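Local coordinates for regulator of Ty1 transposition protein 107 (Saccharomyces cerevisiae, PDB 3T7K) that binds the phosphorylated tail of histone H2A through its C-terminal tandem BRCT repeats during DNA damage repair, at residues Y21-V26 with P89-D94; D52-K55 with K59-C62; N61-P66 with E72-S77. All blocks are in the same frame, centred on the assembly; numbering follows the deposited sequence.

Contact 1 (Y21-V26 with P89-D94)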
loop_
_atom_site.group_PDB
_atom_site.type_symbol
_atom_site.label_atom_id
_atom_site.label_comp_id
_atom_site.label_asym_id
_atom_site.label_seq_id
_atom_site.Cartn_x
_atom_site.Cartn_y
_atom_site.Cartn_z
ATOM N N TYR C 21 -9.500 -0.149 17.593
ATOM C CA TYR C 21 -8.539 -1.253 17.521
ATOM C C TYR C 21 -7.826 -1.331 16.175
ATOM O O TYR C 21 -6.744 -1.890 16.078
ATOM C CB TYR C 21 -9.223 -2.583 17.834
ATOM C CG TYR C 21 -9.618 -2.722 19.270
ATOM C CD1 TYR C 21 -8.690 -3.096 20.230
ATOM C CD2 TYR C 21 -10.914 -2.462 19.675
ATOM C CE1 TYR C 21 -9.057 -3.218 21.563
ATOM C CE2 TYR C 21 -11.284 -2.574 20.992
ATOM C CZ TYR C 21 -10.365 -2.945 21.928
ATOM O OH TYR C 21 -10.756 -3.070 23.239
ATOM N N ASP C 22 -8.439 -0.764 15.143
ATOM C CA ASP C 22 -7.827 -0.725 13.819
ATOM C C ASP C 22 -7.415 -2.117 13.296
ATOM O O ASP C 22 -6.284 -2.325 12.864
ATOM C CB ASP C 22 -6.632 0.241 13.796
ATOM C CG ASP C 22 -6.068 0.393 12.411
ATOM O OD1 ASP C 22 -6.745 -0.096 11.472
ATOM O OD2 ASP C 22 -4.941 0.919 12.207
ATOM N N LEU C 23 -8.355 -3.056 13.307
ATOM C CA LEU C 23 -8.086 -4.416 12.852
ATOM C C LEU C 23 -8.802 -4.672 11.542
ATOM O O LEU C 23 -9.988 -4.392 11.408
ATOM C CB LEU C 23 -8.550 -5.439 13.901
ATOM C CG LEU C 23 -7.915 -5.274 15.279
ATOM C CD1 LEU C 23 -8.411 -6.340 16.208
ATOM C CD2 LEU C 23 -6.391 -5.332 15.189
ATOM N N LYS C 24 -8.068 -5.189 10.569
ATOM C CA LYS C 24 -8.674 -5.727 9.358
ATOM C C LYS C 24 -8.309 -7.213 9.361
ATOM O O LYS C 24 -7.193 -7.578 9.003
ATOM C CB LYS C 24 -8.135 -5.004 8.110
ATOM C CG LYS C 24 -8.535 -3.525 8.021
ATOM C CD LYS C 24 -7.558 -2.736 7.156
ATOM C CE LYS C 24 -6.156 -2.697 7.777
ATOM N NZ LYS C 24 -5.071 -2.224 6.834
ATOM N N ALA C 25 -9.247 -8.056 9.789
ATOM C CA ALA C 25 -8.938 -9.452 10.075
ATOM C C ALA C 25 -9.659 -10.454 9.163
ATOM O O ALA C 25 -10.624 -10.110 8.457
ATOM C CB ALA C 25 -9.249 -9.765 11.522
ATOM N N VAL C 26 -9.169 -11.691 9.178
ATOM C CA VAL C 26 -9.971 -12.821 8.776
ATOM C C VAL C 26 -9.914 -13.753 9.970
ATOM O O VAL C 26 -8.994 -13.652 10.764
ATOM C CB VAL C 26 -9.454 -13.501 7.476
ATOM C CG1 VAL C 26 -9.471 -12.496 6.328
ATOM C CG2 VAL C 26 -8.057 -14.055 7.676
ATOM N N PRO C 89 -9.471 -16.016 19.406
ATOM C CA PRO C 89 -10.848 -15.538 19.279
ATOM C C PRO C 89 -11.366 -14.971 20.603
ATOM O O PRO C 89 -12.283 -14.163 20.603
ATOM C CB PRO C 89 -11.622 -16.808 18.880
ATOM C CG PRO C 89 -10.761 -17.941 19.351
ATOM C CD PRO C 89 -9.358 -17.466 19.163
ATOM N N GLU C 90 -10.782 -15.395 21.713
ATOM C CA GLU C 90 -11.160 -14.889 23.032
ATOM C C GLU C 90 -11.150 -13.346 23.092
ATOM O O GLU C 90 -11.864 -12.737 23.897
ATOM C CB GLU C 90 -10.224 -15.470 24.097
ATOM C CG GLU C 90 -10.575 -16.877 24.574
ATOM C CD GLU C 90 -10.125 -17.993 23.620
ATOM O OE1 GLU C 90 -9.783 -17.708 22.446
ATOM O OE2 GLU C 90 -10.120 -19.169 24.055
ATOM N N PHE C 91 -10.334 -12.718 22.249
ATOM C CA PHE C 91 -10.313 -11.262 22.167
ATOM C C PHE C 91 -11.694 -10.723 21.832
ATOM O O PHE C 91 -12.259 -9.925 22.581
ATOM C CB PHE C 91 -9.314 -10.768 21.127
ATOM C CG PHE C 91 -9.415 -9.289 20.853
ATOM C CD1 PHE C 91 -8.775 -8.374 21.676
ATOM C CD2 PHE C 91 -10.149 -8.817 19.782
ATOM C CE1 PHE C 91 -8.870 -7.006 21.430
ATOM C CE2 PHE C 91 -10.255 -7.458 19.529
ATOM C CZ PHE C 91 -9.616 -6.550 20.359
ATOM N N ILE C 92 -12.218 -11.144 20.687
ATOM C CA ILE C 92 -13.537 -10.726 20.241
ATOM C C ILE C 92 -14.606 -11.150 21.250
ATOM O O ILE C 92 -15.594 -10.442 21.484
ATOM C CB ILE C 92 -13.871 -11.330 18.871
ATOM C CG1 ILE C 92 -12.868 -10.864 17.822
ATOM C CG2 ILE C 92 -15.271 -10.950 18.449
ATOM C CD1 ILE C 92 -13.073 -9.441 17.391
ATOM N N ILE C 93 -14.403 -12.312 21.854
ATOM C CA ILE C 93 -15.379 -12.822 22.806
ATOM C C ILE C 93 -15.408 -11.920 24.041
ATOM O O ILE C 93 -16.453 -11.402 24.411
ATOM C CB ILE C 93 -15.102 -14.299 23.183
ATOM C CG1 ILE C 93 -15.390 -15.219 21.991
ATOM C CG2 ILE C 93 -15.966 -14.729 24.356
ATOM C CD1 ILE C 93 -15.118 -16.679 22.281
ATOM N N ASP C 94 -14.254 -11.730 24.670
ATOM C CA ASP C 94 -14.159 -10.860 25.838
ATOM C C ASP C 94 -14.645 -9.455 25.534
ATOM O O ASP C 94 -15.295 -8.816 26.366
ATOM C CB ASP C 94 -12.727 -10.805 26.348
ATOM C CG ASP C 94 -12.287 -12.112 26.953
ATOM O OD1 ASP C 94 -13.157 -12.999 27.098
ATOM O OD2 ASP C 94 -11.087 -12.247 27.293
#

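Contact 2 (D52-K55 with K59-C62)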
loop_
_atom_site.group_PDB
_atom_site.type_symbol
_atom_site.label_atom_id
_atom_site.label_comp_id
_atom_site.label_asym_id
_atom_site.label_seq_id
_atom_site.Cartn_x
_atom_site.Cartn_y
_atom_site.Cartn_z
ATOM N N ASP C 52 -14.502 -11.994 4.781
ATOM C CA ASP C 52 -14.822 -13.407 4.580
ATOM C C ASP C 52 -13.607 -14.140 4.015
ATOM O O ASP C 52 -13.243 -15.225 4.463
ATOM C CB ASP C 52 -16.017 -13.545 3.630
ATOM O OD1 ASP C 52 -17.010 -11.658 4.716
ATOM O OD2 ASP C 52 -18.355 -13.084 3.734
ATOM N N ASN C 53 -12.975 -13.519 3.029
ATOM C CA ASN C 53 -11.835 -14.108 2.355
ATOM C C ASN C 53 -10.715 -13.092 2.292
ATOM O O ASN C 53 -10.945 -11.906 2.518
ATOM C CB ASN C 53 -12.233 -14.523 0.938
ATOM C CG ASN C 53 -13.478 -15.383 0.914
ATOM O OD1 ASN C 53 -14.543 -14.944 0.476
ATOM N ND2 ASN C 53 -13.353 -16.620 1.384
ATOM N N ILE C 54 -9.508 -13.550 1.970
ATOM C CA ILE C 54 -8.350 -12.663 1.894
ATOM C C ILE C 54 -8.208 -12.027 0.518
ATOM O O ILE C 54 -8.024 -12.719 -0.479
ATOM C CB ILE C 54 -7.050 -13.406 2.243
ATOM C CG1 ILE C 54 -7.107 -13.942 3.675
ATOM C CG2 ILE C 54 -5.839 -12.493 2.064
ATOM C CD1 ILE C 54 -5.868 -14.728 4.110
ATOM N N LYS C 55 -8.293 -10.704 0.463
ATOM C CA LYS C 55 -8.085 -9.986 -0.786
ATOM C C LYS C 55 -6.914 -9.008 -0.651
ATOM O O LYS C 55 -6.901 -8.152 0.236
ATOM C CB LYS C 55 -9.359 -9.259 -1.204
ATOM C CG LYS C 55 -9.278 -8.620 -2.580
ATOM C CD LYS C 55 -9.806 -7.193 -2.562
ATOM C CE LYS C 55 -10.203 -6.748 -3.959
ATOM N NZ LYS C 55 -11.242 -7.654 -4.530
ATOM N N LYS C 59 -5.698 -5.069 2.477
ATOM C CA LYS C 59 -4.573 -4.841 3.373
ATOM C C LYS C 59 -4.856 -5.358 4.777
ATOM O O LYS C 59 -4.706 -4.631 5.759
ATOM C CB LYS C 59 -4.232 -3.350 3.409
ATOM C CG LYS C 59 -3.627 -2.830 2.113
ATOM C CD LYS C 59 -2.342 -3.584 1.780
ATOM C CE LYS C 59 -1.724 -3.094 0.483
ATOM N NZ LYS C 59 -0.497 -3.864 0.129
ATOM N N LEU C 60 -5.274 -6.615 4.873
ATOM C CA LEU C 60 -5.527 -7.216 6.170
ATOM C C LEU C 60 -4.278 -7.097 7.031
ATOM O O LEU C 60 -3.163 -7.087 6.514
ATOM C CB LEU C 60 -5.917 -8.679 6.015
ATOM C CG LEU C 60 -7.031 -8.915 4.998
ATOM C CD1 LEU C 60 -7.233 -10.413 4.757
ATOM C CD2 LEU C 60 -8.307 -8.265 5.447
ATOM N N ASN C 61 -4.462 -6.994 8.344
ATOM C CA ASN C 61 -3.322 -6.889 9.244
ATOM C C ASN C 61 -3.457 -7.817 10.443
ATOM O O ASN C 61 -2.623 -7.815 11.336
ATOM C CB ASN C 61 -3.131 -5.434 9.706
ATOM C CG ASN C 61 -4.322 -4.901 10.502
ATOM O OD1 ASN C 61 -5.164 -5.662 10.967
ATOM N ND2 ASN C 61 -4.393 -3.577 10.656
ATOM N N CYS C 62 -4.507 -8.626 10.456
ATOM C CA CYS C 62 -4.823 -9.406 11.636
ATOM C C CYS C 62 -5.404 -10.766 11.292
ATOM O O CYS C 62 -6.076 -10.938 10.280
ATOM C CB CYS C 62 -5.825 -8.619 12.495
ATOM S SG CYS C 62 -6.352 -9.437 14.007
HETATM O O HOH W 1 -4.933 -8.377 2.652
#

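Contact 3 (N61-P66 with E72-S77)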
loop_
_atom_site.group_PDB
_atom_site.type_symbol
_atom_site.label_atom_id
_atom_site.label_comp_id
_atom_site.label_asym_id
_atom_site.label_seq_id
_atom_site.Cartn_x
_atom_site.Cartn_y
_atom_site.Cartn_z
ATOM N N ASN C 61 -4.462 -6.994 8.344
ATOM C CA ASN C 61 -3.322 -6.889 9.244
ATOM C C ASN C 61 -3.457 -7.817 10.443
ATOM O O ASN C 61 -2.623 -7.815 11.336
ATOM C CB ASN C 61 -3.131 -5.434 9.706
ATOM C CG ASN C 61 -4.322 -4.901 10.502
ATOM O OD1 ASN C 61 -5.164 -5.662 10.967
ATOM N ND2 ASN C 61 -4.393 -3.577 10.656
ATOM N N CYS C 62 -4.507 -8.626 10.456
ATOM C CA CYS C 62 -4.823 -9.406 11.636
ATOM C C CYS C 62 -5.404 -10.766 11.292
ATOM O O CYS C 62 -6.076 -10.938 10.280
ATOM C CB CYS C 62 -5.825 -8.619 12.495
ATOM S SG CYS C 62 -6.352 -9.437 14.007
ATOM N N ILE C 63 -5.159 -11.741 12.154
ATOM C CA ILE C 63 -5.796 -13.035 12.007
ATOM C C ILE C 63 -6.280 -13.503 13.357
ATOM O O ILE C 63 -5.554 -13.411 14.336
ATOM C CB ILE C 63 -4.833 -14.098 11.413
ATOM C CG1 ILE C 63 -5.483 -15.476 11.462
ATOM C CG2 ILE C 63 -3.526 -14.142 12.174
ATOM C CD1 ILE C 63 -5.761 -16.046 10.098
ATOM N N PHE C 64 -7.523 -13.965 13.410
ATOM C CA PHE C 64 -8.062 -14.598 14.605
ATOM C C PHE C 64 -8.042 -16.104 14.417
ATOM O O PHE C 64 -8.572 -16.612 13.436
ATOM C CB PHE C 64 -9.498 -14.141 14.857
ATOM C CG PHE C 64 -9.612 -12.680 15.240
ATOM C CD1 PHE C 64 -9.308 -12.263 16.523
ATOM C CD2 PHE C 64 -10.012 -11.737 14.310
ATOM C CE1 PHE C 64 -9.405 -10.917 16.875
ATOM C CE2 PHE C 64 -10.108 -10.396 14.653
ATOM C CZ PHE C 64 -9.798 -9.989 15.937
ATOM N N ALA C 65 -7.434 -16.808 15.364
ATOM C CA ALA C 65 -7.352 -18.262 15.314
ATOM C C ALA C 65 -7.066 -18.764 16.710
ATOM O O ALA C 65 -6.343 -18.125 17.467
ATOM C CB ALA C 65 -6.241 -18.718 14.345
ATOM N N PRO C 66 -7.643 -19.917 17.061
ATOM C CA PRO C 66 -7.410 -20.562 18.360
ATOM C C PRO C 66 -5.966 -21.003 18.541
ATOM O O PRO C 66 -5.490 -21.047 19.677
ATOM C CB PRO C 66 -8.354 -21.771 18.329
ATOM C CG PRO C 66 -8.684 -21.970 16.886
ATOM C CD PRO C 66 -8.673 -20.606 16.273
ATOM N N GLU C 72 -5.490 -22.571 4.714
ATOM C CA GLU C 72 -5.092 -21.573 3.728
ATOM C C GLU C 72 -5.031 -20.169 4.341
ATOM O O GLU C 72 -4.097 -19.404 4.096
ATOM C CB GLU C 72 -6.076 -21.577 2.560
ATOM C CG GLU C 72 -5.796 -20.515 1.511
ATOM C CD GLU C 72 -6.801 -20.550 0.377
ATOM O OE1 GLU C 72 -7.816 -21.263 0.514
ATOM O OE2 GLU C 72 -6.582 -19.874 -0.656
ATOM N N LYS C 73 -6.029 -19.839 5.152
ATOM C CA LYS C 73 -6.106 -18.503 5.743
ATOM C C LYS C 73 -4.954 -18.213 6.683
ATOM O O LYS C 73 -4.325 -17.154 6.590
ATOM C CB LYS C 73 -7.434 -18.309 6.469
ATOM C CG LYS C 73 -8.527 -17.761 5.588
ATOM C CD LYS C 73 -9.826 -17.669 6.372
ATOM C CE LYS C 73 -10.869 -16.883 5.616
ATOM N NZ LYS C 73 -12.214 -17.107 6.213
ATOM N N PHE C 74 -4.675 -19.149 7.589
ATOM C CA PHE C 74 -3.543 -18.977 8.475
ATOM C C PHE C 74 -2.233 -18.823 7.705
ATOM O O PHE C 74 -1.459 -17.923 7.988
ATOM C CB PHE C 74 -3.419 -20.109 9.494
ATOM C CG PHE C 74 -2.643 -19.713 10.706
ATOM C CD1 PHE C 74 -3.288 -19.150 11.802
ATOM C CD2 PHE C 74 -1.263 -19.816 10.727
ATOM C CE1 PHE C 74 -2.575 -18.743 12.918
ATOM C CE2 PHE C 74 -0.542 -19.414 11.843
ATOM C CZ PHE C 74 -1.207 -18.873 12.943
ATOM N N LEU C 75 -1.983 -19.698 6.733
ATOM C CA LEU C 75 -0.712 -19.648 6.014
ATOM C C LEU C 75 -0.591 -18.342 5.252
ATOM O O LEU C 75 0.496 -17.752 5.163
ATOM C CB LEU C 75 -0.591 -20.832 5.049
ATOM C CG LEU C 75 -0.530 -22.194 5.739
ATOM C CD1 LEU C 75 -0.650 -23.323 4.710
ATOM C CD2 LEU C 75 0.744 -22.314 6.532
ATOM N N LYS C 76 -1.708 -17.892 4.693
ATOM C CA LYS C 76 -1.701 -16.643 3.936
ATOM C C LYS C 76 -1.539 -15.439 4.848
ATOM O O LYS C 76 -0.949 -14.430 4.452
ATOM C CB LYS C 76 -2.970 -16.479 3.105
ATOM C CG LYS C 76 -2.907 -17.104 1.712
ATOM C CD LYS C 76 -4.280 -17.010 1.043
ATOM C CE LYS C 76 -4.261 -17.534 -0.380
ATOM N NZ LYS C 76 -5.614 -17.424 -0.996
ATOM N N SER C 77 -2.076 -15.529 6.063
ATOM C CA SER C 77 -1.963 -14.397 6.975
ATOM C C SER C 77 -0.483 -14.079 7.183
ATOM O O SER C 77 -0.119 -12.944 7.504
ATOM C CB SER C 77 -2.634 -14.694 8.311
ATOM O OG SER C 77 -1.780 -15.442 9.151
#

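Contact 1 (Y21-V26 with P89-D94)
Phe-91 points the far edge of its ring at the flat of Tyr-21 in a T-shaped pair, the planes standing at 86° and the centroids 5.1 Å apart. Its tip does the touching: Phe-91 CZ sits above one tyrosine face, displaced toward the rim, and lies 3.6 Å from Tyr-21 CD1. Such a meeting suits two aromatics, since the slightly positive C-H edge of one ring faces the electron-rich face of the other. The phenylalanine reaches so far because its CG is anti to the backbone N (chi1 171°), which sends the ring out from the helix toward the strand. Leu-23, the next residue but one after Tyr-21, approaches from the opposite direction and sets one methyl obliquely beside the same ring, Leu-23 CD1 lying 4.0 Å from Phe-91 CE2. A branched aliphatic fits here, filling in beside the aromatic pair with purely apolar surface. Tyrosine also suits its buried place, because its hydroxyl is hydrogen-bonded to the carbonyl of Ile-111. With an alanine at Tyr-21, the edge of Phe-91 would probably lose the face it rests on, and the Ile-111 carbonyl would lose this donor. Phe-91 also touches Ile-48 of strand 48-50 and Phe-64 of strand 62-64, so helix 90-99 packs on the parallel sheet across strands 48-50, 23-27 and 62-64.

Contact 2 (D52-K55 with K59-C62)
Leu-60 carries its CG opposite the carbonyl carbon (chi1 -50°), with chi2 extended at 172°, and this sends one methyl, CD1, across to Ile-54. The isoleucine receives it in the fork of its beta-branch: with chi1 at -61°, CG1 lies beside the backbone N while CG2 lies beside the carbonyl carbon. Leu-60 CD1 therefore settles between the two branches, 3.7 Å from Ile-54 CG2 and equally far from Ile-54 CG1. The side chains meet at a slant, one methyl against a forked surface, which is why a leucine with its reach and an isoleucine with its breadth at CB make a good pair. Leu-60 is the buried member, and Val-26 of strand 23-27 and Phe-80 touch both residues, extending the apolar patch on this side of the sheet. Both segments belong to the connection from strand 48-50 to strand 62-64, within the first of the two BRCT repeats. Here the chain crosses past strand 23-27, which stands between the other two in the parallel sheet, and Leu-60 and Ile-54 both lie against Val-26 of that strand. The backbones are bridged by water as well. A single water donates to Lys-55 O at 3.1 Å and accepts from Leu-60 N at 2.9 Å, spanning main chains whose nearest alpha carbons, those of Ile-54 and Leu-60 and of Lys-55 and Lys-59, are 7.5 Å apart. It thus gives partners to two peptide groups that do not bond each other directly. Long lysines suit the exposed margin: the Lys-55 chain leads away from the contact, and Lys-59 NZ forms a salt bridge with Glu-81.

Contact 3 (N61-P66 with E72-S77)
Ile-63 packs its beta-branched side chain against the inner side of helix 72-77, and the tight part of the contact gathers round it. Ile-63 CG2 touches Ser-77 OG at 3.7 Å, while Ile-63 CD1 extends along the helix to lie 3.9 Å from Lys-73 O and near Phe-74 CA. CG1 is anti to the backbone N (chi1 172°), which carries CD1 out to the helix backbone. A small residue suits Ser-77, where strand and helix come closest, and its buried hydroxyl is satisfied within the helix, Ser-77 OG donating to Phe-74 O at 2.8 Å with a C=O...donor angle of 133°. Two residues along the strand direction, Ala-65 presents its methyl to the edge of the Phe-74 ring, CB being 3.9 Å from Phe-74 CD1; a short side chain fits beside so broad a ring.

The polar side of the helix adds little to this packing. Glu-72 and Lys-76, one turn apart and partly exposed, are joined by a salt bridge, Lys-76 NZ to Glu-72 OE2 at 2.7 Å, and turn to helix 154-163 of the second repeat. Lys-73 touches the strand only slightly; its end swings away, and its NZ hydrogen-bonds Asp-52 O and a modified side chain of the bound phosphorylated H2A peptide.

Strand 62-64 and helix 72-77 run nearly antiparallel, at 151°, and strand 85-87 follows: a beta-alpha-beta unit of the BRCT fold whose helix also faces the peptide.

How the contacts relate
From the N terminus, strand 23-27 comes first, and contact 1 closes the widest loop by joining it to the start of helix 90-99. The other two contacts both fall within that loop. Contact 2 closes a short loop in the connection between strands 48-50 and 62-64; contact 3 begins where it ends, sharing Asn-61 and Cys-62, and closes the return from strand 62-64 to helix 72-77. Contacts 1 and 3 meet through the sheet, where Val-26 O and Phe-64 N, 3.0 Å apart, are probably hydrogen-bonded. Contact 2 reaches contact 1 through Lys-59 O, bonded by Lys-24 NZ, and contact 3 through Ile-54 CD1, 3.5 Å from Lys-76 CB. Together they tie two helices and a crossing loop to one BRCT sheet.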